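Local coordinates for protein type I modular polyketide synthase (Streptomyces albus subsp. albus, PDB 6IYT) that probably selects an extender unit from its coenzyme A thioester, apparently ethylmalonyl-CoA, and loads it onto the synthase during salinomycin assembly, at residues G119-V124 with V390-S395; V399-I404 with V415-T420; V202-D207 with V443-T448; V379-I384 with S408-V413. One frame throughout, in Å; residues are numbered along the deposited sequence.

Overall arrangement
From the N terminus, the first of these segments is strand 120-125, and interaction 1 closes the longest loop when strand 388-393 returns beside it. Interaction 3 starts later, at residues 202-207, and ends later, at 443-448, so it crosses interaction 1. It ties the turn after helix 181-200 to the segment beyond helix 428-439. Interactions 2 and 4 both nest inside the loop closed by interaction 3. Interaction 4 pairs helix 376-385 with the end of helix 401-411 and crosses both interactions 1 and 2, whereas interaction 2 follows interaction 1 in series and packs the same helix on strand 416-418. Strand 388-393 links interactions 1 and 2, and Phe391 reaches interaction 4.

Interaction 1 (G119-V124 with V390-S395)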
loop_
_atom_site.group_PDB
_atom_site.type_symbol
_atom_site.label_atom_id
_atom_site.label_comp_id
_atom_site.label_asym_id
_atom_site.label_seq_id
_atom_site.Cartn_x
_atom_site.Cartn_y
_atom_site.Cartn_z
ATOM N N GLY A 119 8.780 17.127 1.410
ATOM C CA GLY A 119 7.540 17.554 0.745
ATOM C C GLY A 119 6.309 16.909 1.349
ATOM O O GLY A 119 6.333 16.435 2.494
ATOM N N LYS A 120 5.238 16.890 0.569
ATOM C CA LYS A 120 3.965 16.374 1.012
ATOM C C LYS A 120 3.881 14.851 0.849
ATOM O O LYS A 120 4.645 14.251 0.078
ATOM C CB LYS A 120 2.861 17.053 0.255
ATOM C CG LYS A 120 2.761 18.539 0.597
ATOM C CD LYS A 120 2.073 19.323 -0.510
ATOM C CE LYS A 120 0.579 19.193 -0.419
ATOM N NZ LYS A 120 -0.098 20.369 -1.034
ATOM N N THR A 121 2.891 14.270 1.513
ATOM C CA THR A 121 2.709 12.813 1.599
ATOM C C THR A 121 1.413 12.444 0.924
ATOM O O THR A 121 0.373 13.084 1.169
ATOM C CB THR A 121 2.617 12.350 3.069
ATOM O OG1 THR A 121 3.868 12.576 3.738
ATOM C CG2 THR A 121 2.255 10.894 3.149
ATOM N N VAL A 122 1.483 11.497 -0.012
ATOM C CA VAL A 122 0.302 10.942 -0.618
ATOM C C VAL A 122 0.196 9.460 -0.334
ATOM O O VAL A 122 1.195 8.758 -0.354
ATOM C CB VAL A 122 0.295 11.198 -2.143
ATOM C CG1 VAL A 122 1.579 10.709 -2.795
ATOM C CG2 VAL A 122 -0.902 10.579 -2.779
ATOM N N PHE A 123 -1.008 9.008 0.041
ATOM C CA PHE A 123 -1.249 7.580 0.193
ATOM C C PHE A 123 -1.753 6.978 -1.098
ATOM O O PHE A 123 -2.672 7.539 -1.762
ATOM C CB PHE A 123 -2.227 7.280 1.310
ATOM C CG PHE A 123 -1.588 7.227 2.682
ATOM C CD1 PHE A 123 -0.593 8.125 3.038
ATOM C CD2 PHE A 123 -1.962 6.280 3.587
ATOM C CE1 PHE A 123 0.025 8.038 4.282
ATOM C CE2 PHE A 123 -1.361 6.205 4.849
ATOM C CZ PHE A 123 -0.377 7.103 5.183
ATOM N N VAL A 124 -1.187 5.823 -1.414
ATOM C CA VAL A 124 -1.379 5.134 -2.684
ATOM C C VAL A 124 -2.112 3.807 -2.393
ATOM O O VAL A 124 -1.669 3.006 -1.599
ATOM C CB VAL A 124 -0.039 4.813 -3.353
ATOM C CG1 VAL A 124 -0.244 4.057 -4.662
ATOM C CG2 VAL A 124 0.765 6.085 -3.564
ATOM N N VAL A 390 6.668 11.939 -0.714
ATOM C CA VAL A 390 6.519 10.772 0.118
ATOM C C VAL A 390 5.269 10.068 -0.369
ATOM O O VAL A 390 4.169 10.607 -0.251
ATOM C CB VAL A 390 6.348 11.120 1.641
ATOM C CG1 VAL A 390 6.098 9.858 2.467
ATOM C CG2 VAL A 390 7.590 11.856 2.181
ATOM N N PHE A 391 5.453 8.845 -0.848
ATOM C CA PHE A 391 4.369 8.056 -1.400
ATOM C C PHE A 391 4.284 6.819 -0.569
ATOM O O PHE A 391 5.236 6.029 -0.558
ATOM C CB PHE A 391 4.673 7.642 -2.848
ATOM C CG PHE A 391 4.636 8.793 -3.845
ATOM C CD1 PHE A 391 5.636 9.744 -3.862
ATOM C CD2 PHE A 391 3.668 8.849 -4.821
ATOM C CE1 PHE A 391 5.650 10.742 -4.831
ATOM C CE2 PHE A 391 3.600 9.934 -5.687
ATOM C CZ PHE A 391 4.599 10.882 -5.688
ATOM N N VAL A 392 3.181 6.632 0.132
ATOM C CA VAL A 392 3.048 5.473 1.010
ATOM C C VAL A 392 2.016 4.541 0.414
ATOM O O VAL A 392 0.863 4.922 0.244
ATOM C CB VAL A 392 2.602 5.900 2.424
ATOM C CG1 VAL A 392 2.266 4.679 3.293
ATOM C CG2 VAL A 392 3.639 6.785 3.064
ATOM N N GLU A 393 2.439 3.353 -0.007
ATOM C CA GLU A 393 1.509 2.399 -0.572
ATOM C C GLU A 393 0.901 1.564 0.543
ATOM O O GLU A 393 1.579 0.794 1.202
ATOM C CB GLU A 393 2.166 1.541 -1.670
ATOM C CG GLU A 393 1.167 0.627 -2.386
ATOM C CD GLU A 393 1.822 -0.345 -3.324
ATOM O OE1 GLU A 393 2.621 0.105 -4.176
ATOM O OE2 GLU A 393 1.473 -1.564 -3.274
ATOM N N SER A 394 -0.384 1.791 0.775
ATOM C CA SER A 394 -1.122 1.213 1.886
ATOM C C SER A 394 -1.656 -0.185 1.521
ATOM O O SER A 394 -2.872 -0.383 1.399
ATOM C CB SER A 394 -2.279 2.144 2.254
ATOM O OG SER A 394 -2.902 1.761 3.475
ATOM N N SER A 395 -0.733 -1.129 1.307
ATOM C CA SER A 395 -1.070 -2.420 0.700
ATOM C C SER A 395 -0.325 -3.594 1.362
ATOM O O SER A 395 0.617 -3.401 2.086
ATOM C CB SER A 395 -0.713 -2.393 -0.776
ATOM O OG SER A 395 0.671 -2.383 -0.941
#
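At the centre of the parallel sheet of the acyltransferase fold, strand 120-125 lies beside strand 388-393, the two inner strands of the order 208-211, 120-125, 388-393, 416-418. Four parallel bridges pair Thr121 with Val390, Val122 with Phe391, Phe123 with Val392 and Val124 with Glu393. Val122 is held through both its backbone groups: its N donates to Val390 O at 2.8 Å, and its O accepts from Val392 N at 2.9 Å. Val124 repeats the pattern toward Val392 O and Ser394 N.

The two faces of the sheet are filled differently. On the face of Val122 and Phe391, methyl CG1 of Val122 sits over one face of the Phe391 ring, 3.8 Å from its centroid, in a CH-pi contact. This methyl takes the place between backbone N and carbonyl carbon (chi1 53°), which swings it across to the neighbouring strand, while Val124 CG2 reaches the edge of the same ring. Leu383 and Ile384 of helix 376-385 also pack on this ring.

On the other face Phe123 and Val392 run side by side in the same direction, with Val392 CB over the Phe123 ring, 4.1 Å from its centroid. Thr121 CG2 lies in the plane of that ring, at its edge, and helix 181-200 packs against this side. At the end of the strand, the carboxylate of Glu393 receives Leu400 N and Val399 N, and Ser395 OG donates to Glu393 OE2 over 2.6 Å, approaching from the anti side and 22° out of the carboxylate plane.

Interaction 2 (V399-I404 with V415-T420); sequences VLTYGI and VLAQGT
Ala417 points its single methyl into the first turn of helix 401-411, where Thr401 and Ile404, one turn apart, both face the strand. The methyl meets the two residues at once: Ala417 CB is 3.8 Å from Thr401 O and 4.0 Å from Ile404 CG2. Its small size lets the backbones come close, with the CA atoms of Thr401 and Ala417 separated by 5.2 Å.

Thr401 turns CG2 anti to its own carbonyl carbon, and this methyl lies along the strand backbone, 3.8 Å from Ala417 C and 3.9 Å from Gly419 N. Gly419 presents only main chain there. Ile404 uses a different branch. Its CG2 stands anti to the backbone N and faces the strand, touching Val415 CG2 at 4.1 Å as well as Ala417, and the Ile404 and Val415 side chains are roughly perpendicular. The other branch, CG1, is directed toward Val380 of helix 376-385, while Ile404 also packs on Phe391, so this isoleucine also packs against the sheet and helix 376-385.

These segments form the second half of a beta-alpha-beta crossover, in which the chain leaves strand 388-393, passes through helix 401-411 and returns as the parallel edge strand 416-418. Between helix and strand the contact consists of methyl groups laid against methyls and backbone, so van der Waals fit and partial exclusion of water, rather than directed polar bonds, probably hold the helix against this strand.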
loop_
_atom_site.group_PDB
_atom_site.type_symbol
_atom_site.label_atom_id
_atom_site.label_comp_id
_atom_site.label_asym_id
_atom_site.label_seq_id
_atom_site.Cartn_x
_atom_site.Cartn_y
_atom_site.Cartn_z
ATOM N N VAL A 399 3.117 -2.956 -5.087
ATOM C CA VAL A 399 2.964 -3.199 -6.484
ATOM C C VAL A 399 3.126 -1.993 -7.351
ATOM O O VAL A 399 3.358 -2.144 -8.529
ATOM C CB VAL A 399 1.664 -3.930 -6.812
ATOM C CG1 VAL A 399 1.683 -5.337 -6.204
ATOM C CG2 VAL A 399 0.471 -3.162 -6.341
ATOM N N LEU A 400 3.033 -0.804 -6.780
ATOM C CA LEU A 400 3.203 0.424 -7.557
ATOM C C LEU A 400 4.442 1.239 -7.165
ATOM O O LEU A 400 4.782 2.204 -7.827
ATOM C CB LEU A 400 1.939 1.287 -7.453
ATOM C CG LEU A 400 0.690 0.652 -8.042
ATOM C CD1 LEU A 400 -0.565 1.491 -7.738
ATOM C CD2 LEU A 400 0.853 0.431 -9.524
ATOM N N THR A 401 5.145 0.815 -6.129
ATOM C CA THR A 401 6.327 1.554 -5.671
ATOM C C THR A 401 7.422 1.550 -6.739
ATOM O O THR A 401 8.067 2.580 -6.977
ATOM C CB THR A 401 6.922 0.958 -4.378
ATOM O OG1 THR A 401 7.068 -0.428 -4.545
ATOM C CG2 THR A 401 6.018 1.255 -3.130
ATOM N N TYR A 402 7.582 0.435 -7.432
ATOM C CA TYR A 402 8.598 0.354 -8.511
ATOM C C TYR A 402 8.300 1.379 -9.605
ATOM O O TYR A 402 9.177 2.149 -10.009
ATOM C CB TYR A 402 8.637 -1.041 -9.106
ATOM C CG TYR A 402 9.708 -1.212 -10.157
ATOM C CD1 TYR A 402 11.040 -1.369 -9.795
ATOM C CD2 TYR A 402 9.395 -1.162 -11.521
ATOM C CE1 TYR A 402 12.024 -1.560 -10.748
ATOM C CE2 TYR A 402 10.373 -1.357 -12.481
ATOM C CZ TYR A 402 11.686 -1.574 -12.081
ATOM O OH TYR A 402 12.675 -1.728 -13.020
ATOM N N GLY A 403 7.036 1.470 -9.981
ATOM C CA GLY A 403 6.597 2.432 -10.985
ATOM C C GLY A 403 6.747 3.875 -10.541
ATOM O O GLY A 403 7.092 4.730 -11.331
ATOM N N ILE A 404 6.498 4.146 -9.265
ATOM C CA ILE A 404 6.665 5.469 -8.748
ATOM C C ILE A 404 8.138 5.897 -8.832
ATOM O O ILE A 404 8.438 6.988 -9.286
ATOM C CB ILE A 404 6.160 5.579 -7.290
ATOM C CG1 ILE A 404 4.637 5.384 -7.269
ATOM C CG2 ILE A 404 6.521 6.925 -6.692
ATOM C CD1 ILE A 404 4.085 5.061 -5.898
ATOM N N VAL A 415 12.183 10.816 -4.773
ATOM C CA VAL A 415 11.041 10.665 -3.851
ATOM C C VAL A 415 11.195 9.385 -3.021
ATOM O O VAL A 415 12.038 8.546 -3.332
ATOM C CB VAL A 415 9.697 10.586 -4.617
ATOM C CG1 VAL A 415 9.545 11.766 -5.556
ATOM C CG2 VAL A 415 9.592 9.276 -5.399
ATOM N N LEU A 416 10.432 9.283 -1.918
ATOM C CA LEU A 416 10.341 8.025 -1.169
ATOM C C LEU A 416 9.091 7.273 -1.599
ATOM O O LEU A 416 8.000 7.847 -1.629
ATOM C CB LEU A 416 10.283 8.296 0.322
ATOM C CG LEU A 416 9.950 7.098 1.209
ATOM C CD1 LEU A 416 11.074 6.092 1.241
ATOM C CD2 LEU A 416 9.617 7.581 2.609
ATOM N N ALA A 417 9.284 6.044 -2.040
ATOM C CA ALA A 417 8.184 5.160 -2.395
ATOM C C ALA A 417 8.204 3.954 -1.482
ATOM O O ALA A 417 9.125 3.133 -1.534
ATOM C CB ALA A 417 8.305 4.741 -3.851
ATOM N N GLN A 418 7.289 3.943 -0.534
ATOM C CA GLN A 418 7.384 3.081 0.612
ATOM C C GLN A 418 6.152 2.199 0.648
ATOM O O GLN A 418 5.059 2.698 0.621
ATOM C CB GLN A 418 7.436 3.930 1.865
ATOM C CG GLN A 418 7.468 3.126 3.113
ATOM C CD GLN A 418 8.698 2.332 3.208
ATOM O OE1 GLN A 418 9.791 2.875 3.078
ATOM N NE2 GLN A 418 8.558 1.014 3.332
ATOM N N GLY A 419 6.353 0.888 0.720
ATOM C CA GLY A 419 5.251 -0.056 0.966
ATOM C C GLY A 419 4.951 -0.242 2.453
ATOM O O GLY A 419 5.619 0.341 3.308
ATOM N N THR A 420 3.935 -1.054 2.743
ATOM C CA THR A 420 3.550 -1.343 4.088
ATOM C C THR A 420 3.916 -2.776 4.399
ATOM O O THR A 420 4.962 -3.010 4.977
ATOM C CB THR A 420 2.071 -1.072 4.339
ATOM O OG1 THR A 420 1.758 0.263 3.899
ATOM C CG2 THR A 420 1.756 -1.191 5.803
#

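Interaction 3 (V202-D207 with V443-T448); sequences VGVVPD and VALDWT
Val202 and Leu445 make the close-packed part of this contact between two loops. Val202 CB comes within 3.7 Å of Leu445 CD2, and Val202 CG2 lies equally near Leu445 CG, the two side chains meeting at a slant. Leu445 CG stands anti to the backbone N (chi1 -160°), which carries the branched end back over Val202; its CD2 also rests above the centre of one face of the Trp447 ring. Phe435 of helix 428-439 touches both Val202 and Leu445, enclosing the pair. Beside them Val204 CG2 extends the apolar patch, 3.9 Å from Val443 CG1, those two side chains set square to each other.

Toward solvent the contact thins to backbone. Asp446 N donates to Val202 O at 2.9 Å with a nearly straight N-H (164°), although it approaches 28° away from the carbonyl plane. Asp446 lays its CB against the same oxygen and sends its carboxylate along its own chain, where OD1 accepts a weak bond from Thr448 N. Ala444 and Gly203 on this side are likewise exposed.

The first loop follows helix 181-200, which ends in a Schellman motif with Gly203 (positive phi) as C-prime residue and Val204 N returning to Trp199 O. Across from it, Asp446 centres an inverse gamma turn; the contact thus joins a gamma turn to a Schellman-capped helix C-terminus.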
loop_
_atom_site.group_PDB
_atom_site.type_symbol
_atom_site.label_atom_id
_atom_site.label_comp_id
_atom_site.label_asym_id
_atom_site.label_seq_id
_atom_site.Cartn_x
_atom_site.Cartn_y
_atom_site.Cartn_z
ATOM N N VAL A 202 1.305 6.424 14.007
ATOM C CA VAL A 202 2.619 7.061 14.234
ATOM C C VAL A 202 2.706 8.405 13.556
ATOM O O VAL A 202 3.803 8.937 13.300
ATOM C CB VAL A 202 3.774 6.149 13.815
ATOM C CG1 VAL A 202 3.848 4.959 14.747
ATOM C CG2 VAL A 202 3.628 5.701 12.366
ATOM N N GLY A 203 1.535 8.952 13.243
ATOM C CA GLY A 203 1.411 10.331 12.746
ATOM C C GLY A 203 1.737 10.501 11.275
ATOM O O GLY A 203 2.046 11.613 10.824
ATOM N N VAL A 204 1.711 9.415 10.522
ATOM C CA VAL A 204 1.952 9.504 9.070
ATOM C C VAL A 204 0.621 9.439 8.371
ATOM O O VAL A 204 -0.109 8.413 8.476
ATOM C CB VAL A 204 2.895 8.387 8.570
ATOM C CG1 VAL A 204 3.045 8.420 7.047
ATOM C CG2 VAL A 204 4.255 8.521 9.216
ATOM N N VAL A 205 0.209 10.594 7.848
ATOM C CA VAL A 205 -1.132 10.756 7.296
ATOM C C VAL A 205 -1.083 11.370 5.909
ATOM O O VAL A 205 -0.156 12.126 5.580
ATOM C CB VAL A 205 -2.045 11.633 8.217
ATOM C CG1 VAL A 205 -2.317 10.937 9.543
ATOM C CG2 VAL A 205 -1.453 13.007 8.447
ATOM N N PRO A 206 -2.097 11.090 5.090
ATOM C CA PRO A 206 -2.091 11.625 3.711
ATOM C C PRO A 206 -2.484 13.090 3.648
ATOM O O PRO A 206 -3.329 13.536 4.438
ATOM C CB PRO A 206 -3.161 10.787 3.013
ATOM C CG PRO A 206 -4.060 10.367 4.095
ATOM C CD PRO A 206 -3.145 10.095 5.268
ATOM N N ASP A 207 -1.750 13.849 2.835
ATOM C CA ASP A 207 -2.172 15.183 2.392
ATOM C C ASP A 207 -3.039 15.072 1.144
ATOM O O ASP A 207 -3.737 16.045 0.746
ATOM C CB ASP A 207 -0.938 16.065 2.087
ATOM C CG ASP A 207 -0.031 16.260 3.312
ATOM O OD1 ASP A 207 -0.569 16.635 4.373
ATOM O OD2 ASP A 207 1.203 15.991 3.225
ATOM N N VAL A 443 11.066 10.886 6.969
ATOM C CA VAL A 443 9.673 10.987 7.259
ATOM C C VAL A 443 9.530 11.190 8.762
ATOM O O VAL A 443 10.073 10.405 9.557
ATOM C CB VAL A 443 8.893 9.724 6.825
ATOM C CG1 VAL A 443 7.478 9.749 7.385
ATOM C CG2 VAL A 443 8.851 9.612 5.311
ATOM N N ALA A 444 8.804 12.230 9.145
ATOM C CA ALA A 444 8.467 12.447 10.548
ATOM C C ALA A 444 7.611 11.285 11.028
ATOM O O ALA A 444 6.545 11.062 10.516
ATOM C CB ALA A 444 7.713 13.755 10.711
ATOM N N LEU A 445 8.032 10.637 12.104
ATOM C CA LEU A 445 7.334 9.448 12.584
ATOM C C LEU A 445 7.429 9.337 14.113
ATOM O O LEU A 445 8.509 9.470 14.684
ATOM C CB LEU A 445 7.950 8.196 11.928
ATOM C CG LEU A 445 7.082 6.941 11.941
ATOM C CD1 LEU A 445 7.293 6.127 10.645
ATOM C CD2 LEU A 445 7.398 6.091 13.168
ATOM N N ASP A 446 6.299 9.096 14.768
ATOM C CA ASP A 446 6.252 9.177 16.221
ATOM C C ASP A 446 6.540 7.835 16.834
ATOM O O ASP A 446 5.621 7.039 17.099
ATOM C CB ASP A 446 4.902 9.702 16.682
ATOM C CG ASP A 446 4.776 9.722 18.166
ATOM O OD1 ASP A 446 5.820 9.602 18.847
ATOM O OD2 ASP A 446 3.631 9.677 18.648
ATOM N N TRP A 447 7.822 7.520 16.907
ATOM C CA TRP A 447 8.286 6.250 17.402
ATOM C C TRP A 447 7.849 5.970 18.831
ATOM O O TRP A 447 7.736 4.826 19.228
ATOM C CB TRP A 447 9.778 6.205 17.322
ATOM C CG TRP A 447 10.288 6.020 15.931
ATOM C CD1 TRP A 447 10.807 6.966 15.134
ATOM C CD2 TRP A 447 10.385 4.791 15.221
ATOM N NE1 TRP A 447 11.204 6.423 13.954
ATOM C CE2 TRP A 447 10.961 5.080 13.979
ATOM C CE3 TRP A 447 10.078 3.472 15.526
ATOM C CZ2 TRP A 447 11.132 4.117 12.996
ATOM C CZ3 TRP A 447 10.288 2.506 14.562
ATOM C CH2 TRP A 447 10.884 2.828 13.335
ATOM N N THR A 448 7.623 7.014 19.612
ATOM C CA THR A 448 7.132 6.825 20.985
ATOM C C THR A 448 5.811 6.032 21.012
ATOM O O THR A 448 5.576 5.231 21.922
ATOM C CB THR A 448 6.935 8.172 21.676
ATOM O OG1 THR A 448 8.221 8.798 21.852
ATOM C CG2 THR A 448 6.249 7.994 23.010
#

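Interaction 4 (V379-I384 with S408-V413)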
loop_
_atom_site.group_PDB
_atom_site.type_symbol
_atom_site.label_atom_id
_atom_site.label_comp_id
_atom_site.label_asym_id
_atom_site.label_seq_id
_atom_site.Cartn_x
_atom_site.Cartn_y
_atom_site.Cartn_z
ATOM N N VAL A 379 -0.288 10.843 -13.240
ATOM C CA VAL A 379 -0.686 11.365 -11.958
ATOM C C VAL A 379 0.509 11.396 -10.981
ATOM O O VAL A 379 0.686 12.367 -10.255
ATOM C CB VAL A 379 -1.863 10.556 -11.379
ATOM C CG1 VAL A 379 -2.120 10.955 -9.937
ATOM C CG2 VAL A 379 -3.106 10.779 -12.238
ATOM N N VAL A 380 1.388 10.405 -11.046
ATOM C CA VAL A 380 2.610 10.454 -10.265
ATOM C C VAL A 380 3.432 11.709 -10.642
ATOM O O VAL A 380 3.950 12.397 -9.780
ATOM C CB VAL A 380 3.463 9.203 -10.475
ATOM C CG1 VAL A 380 4.802 9.331 -9.757
ATOM C CG2 VAL A 380 2.718 7.991 -9.967
ATOM N N ARG A 381 3.582 11.947 -11.938
ATOM C CA ARG A 381 4.265 13.156 -12.407
ATOM C C ARG A 381 3.620 14.423 -11.821
ATOM O O ARG A 381 4.303 15.318 -11.337
ATOM C CB ARG A 381 4.240 13.213 -13.931
ATOM C CG ARG A 381 5.019 12.133 -14.609
ATOM C CD ARG A 381 4.982 12.280 -16.118
ATOM N NE ARG A 381 5.541 11.101 -16.738
ATOM C CZ ARG A 381 6.837 10.934 -16.979
ATOM N NH1 ARG A 381 7.289 9.765 -17.419
ATOM N NH2 ARG A 381 7.686 11.945 -16.793
ATOM N N ALA A 382 2.304 14.479 -11.850
ATOM C CA ALA A 382 1.610 15.633 -11.404
ATOM C C ALA A 382 1.776 15.811 -9.887
ATOM O O ALA A 382 1.955 16.943 -9.389
ATOM C CB ALA A 382 0.159 15.529 -11.786
ATOM N N LEU A 383 1.743 14.685 -9.145
ATOM C CA LEU A 383 1.987 14.717 -7.708
ATOM C C LEU A 383 3.385 15.269 -7.393
ATOM O O LEU A 383 3.536 16.121 -6.541
ATOM C CB LEU A 383 1.797 13.315 -7.096
ATOM C CG LEU A 383 0.341 12.884 -6.996
ATOM C CD1 LEU A 383 0.239 11.380 -6.843
ATOM C CD2 LEU A 383 -0.337 13.569 -5.825
ATOM N N ILE A 384 4.395 14.783 -8.095
ATOM C CA ILE A 384 5.738 15.244 -7.866
ATOM C C ILE A 384 5.834 16.750 -8.147
ATOM O O ILE A 384 6.409 17.524 -7.360
ATOM C CB ILE A 384 6.726 14.485 -8.735
ATOM C CG1 ILE A 384 6.822 13.035 -8.243
ATOM C CG2 ILE A 384 8.101 15.142 -8.662
ATOM C CD1 ILE A 384 7.633 12.146 -9.121
ATOM N N SER A 408 9.732 8.860 -11.071
ATOM C CA SER A 408 10.506 9.939 -10.439
ATOM C C SER A 408 11.908 10.078 -11.095
ATOM O O SER A 408 12.379 11.180 -11.314
ATOM C CB SER A 408 10.646 9.721 -8.943
ATOM O OG SER A 408 11.637 8.768 -8.656
ATOM N N ASP A 409 12.506 8.958 -11.470
ATOM C CA ASP A 409 13.813 8.974 -12.165
ATOM C C ASP A 409 13.707 9.654 -13.536
ATOM O O ASP A 409 14.566 10.445 -13.917
ATOM C CB ASP A 409 14.346 7.554 -12.328
ATOM C CG ASP A 409 14.810 6.958 -11.029
ATOM O OD1 ASP A 409 14.925 7.706 -10.021
ATOM O OD2 ASP A 409 14.977 5.721 -10.984
ATOM N N ASP A 410 12.606 9.425 -14.213
ATOM C CA ASP A 410 12.352 10.029 -15.516
ATOM C C ASP A 410 12.124 11.543 -15.395
ATOM O O ASP A 410 12.624 12.315 -16.203
ATOM C CB ASP A 410 11.143 9.342 -16.162
ATOM C CG ASP A 410 10.958 9.705 -17.625
ATOM O OD1 ASP A 410 11.874 9.424 -18.430
ATOM O OD2 ASP A 410 9.816 10.069 -18.001
ATOM N N VAL A 411 11.551 11.981 -14.276
ATOM C CA VAL A 411 11.344 13.399 -14.049
ATOM C C VAL A 411 12.584 14.074 -13.435
ATOM O O VAL A 411 12.687 15.300 -13.435
ATOM C CB VAL A 411 10.119 13.643 -13.137
ATOM C CG1 VAL A 411 10.047 15.095 -12.738
ATOM C CG2 VAL A 411 8.849 13.216 -13.855
ATOM N N GLY A 412 13.438 13.276 -12.795
ATOM C CA GLY A 412 14.686 13.770 -12.218
ATOM C C GLY A 412 14.527 14.325 -10.812
ATOM O O GLY A 412 15.255 15.236 -10.411
ATOM N N VAL A 413 13.545 13.797 -10.067
ATOM C CA VAL A 413 13.276 14.242 -8.686
ATOM C C VAL A 413 13.284 13.013 -7.779
ATOM O O VAL A 413 12.703 12.001 -8.113
ATOM C CB VAL A 413 11.885 14.935 -8.566
ATOM C CG1 VAL A 413 11.574 15.288 -7.122
ATOM C CG2 VAL A 413 11.818 16.178 -9.436
#
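Asp410 OD2 takes both terminal nitrogens of Arg381: NH1 donates to it at 2.6 Å, and NH2 adds a weak bond at 3.1 Å. The two donors therefore share one oxygen. Asp410 OD2 lies near the guanidinium plane, at its edge, but the carboxylate is turned nearly perpendicular to that plane, 84° away, and NH1 meets the oxygen on its anti side. Arg381 spans the distance with its chain stretched out as far as NE. Its NH1 also forms a salt bridge with Glu377 one turn earlier in the same helix, so two acids probably share the positive charge and limit how far the guanidinium can swing.

Val411 lies beside this bridge, with CG2 3.4 Å from Arg381 NH2 and also close to the aliphatic CG of the arginine. The salt bridge and valine belong to the more exposed part of a helix-helix contact, in which helix 376-385 packs beside the final turn of helix 401-411. That turn closes in a Schellman motif: Gly412, with positive phi, is its C-prime residue, and Ser408 O accepts from both Gly412 N and Val413 N.

Ile384 is buried; it packs on Ser408 and on the exposed Val413, and also touches Phe391 of the sheet. Its two branches part: CD1 reaches Ser408 CA and CB, both at 3.9 Å, whereas CG2, anti to the backbone N, meets Val413. Ile384 and Val413 lie antiparallel alongside each other, Ile384 CG2 coming to 3.8 Å from both CB and CG1 of Val413.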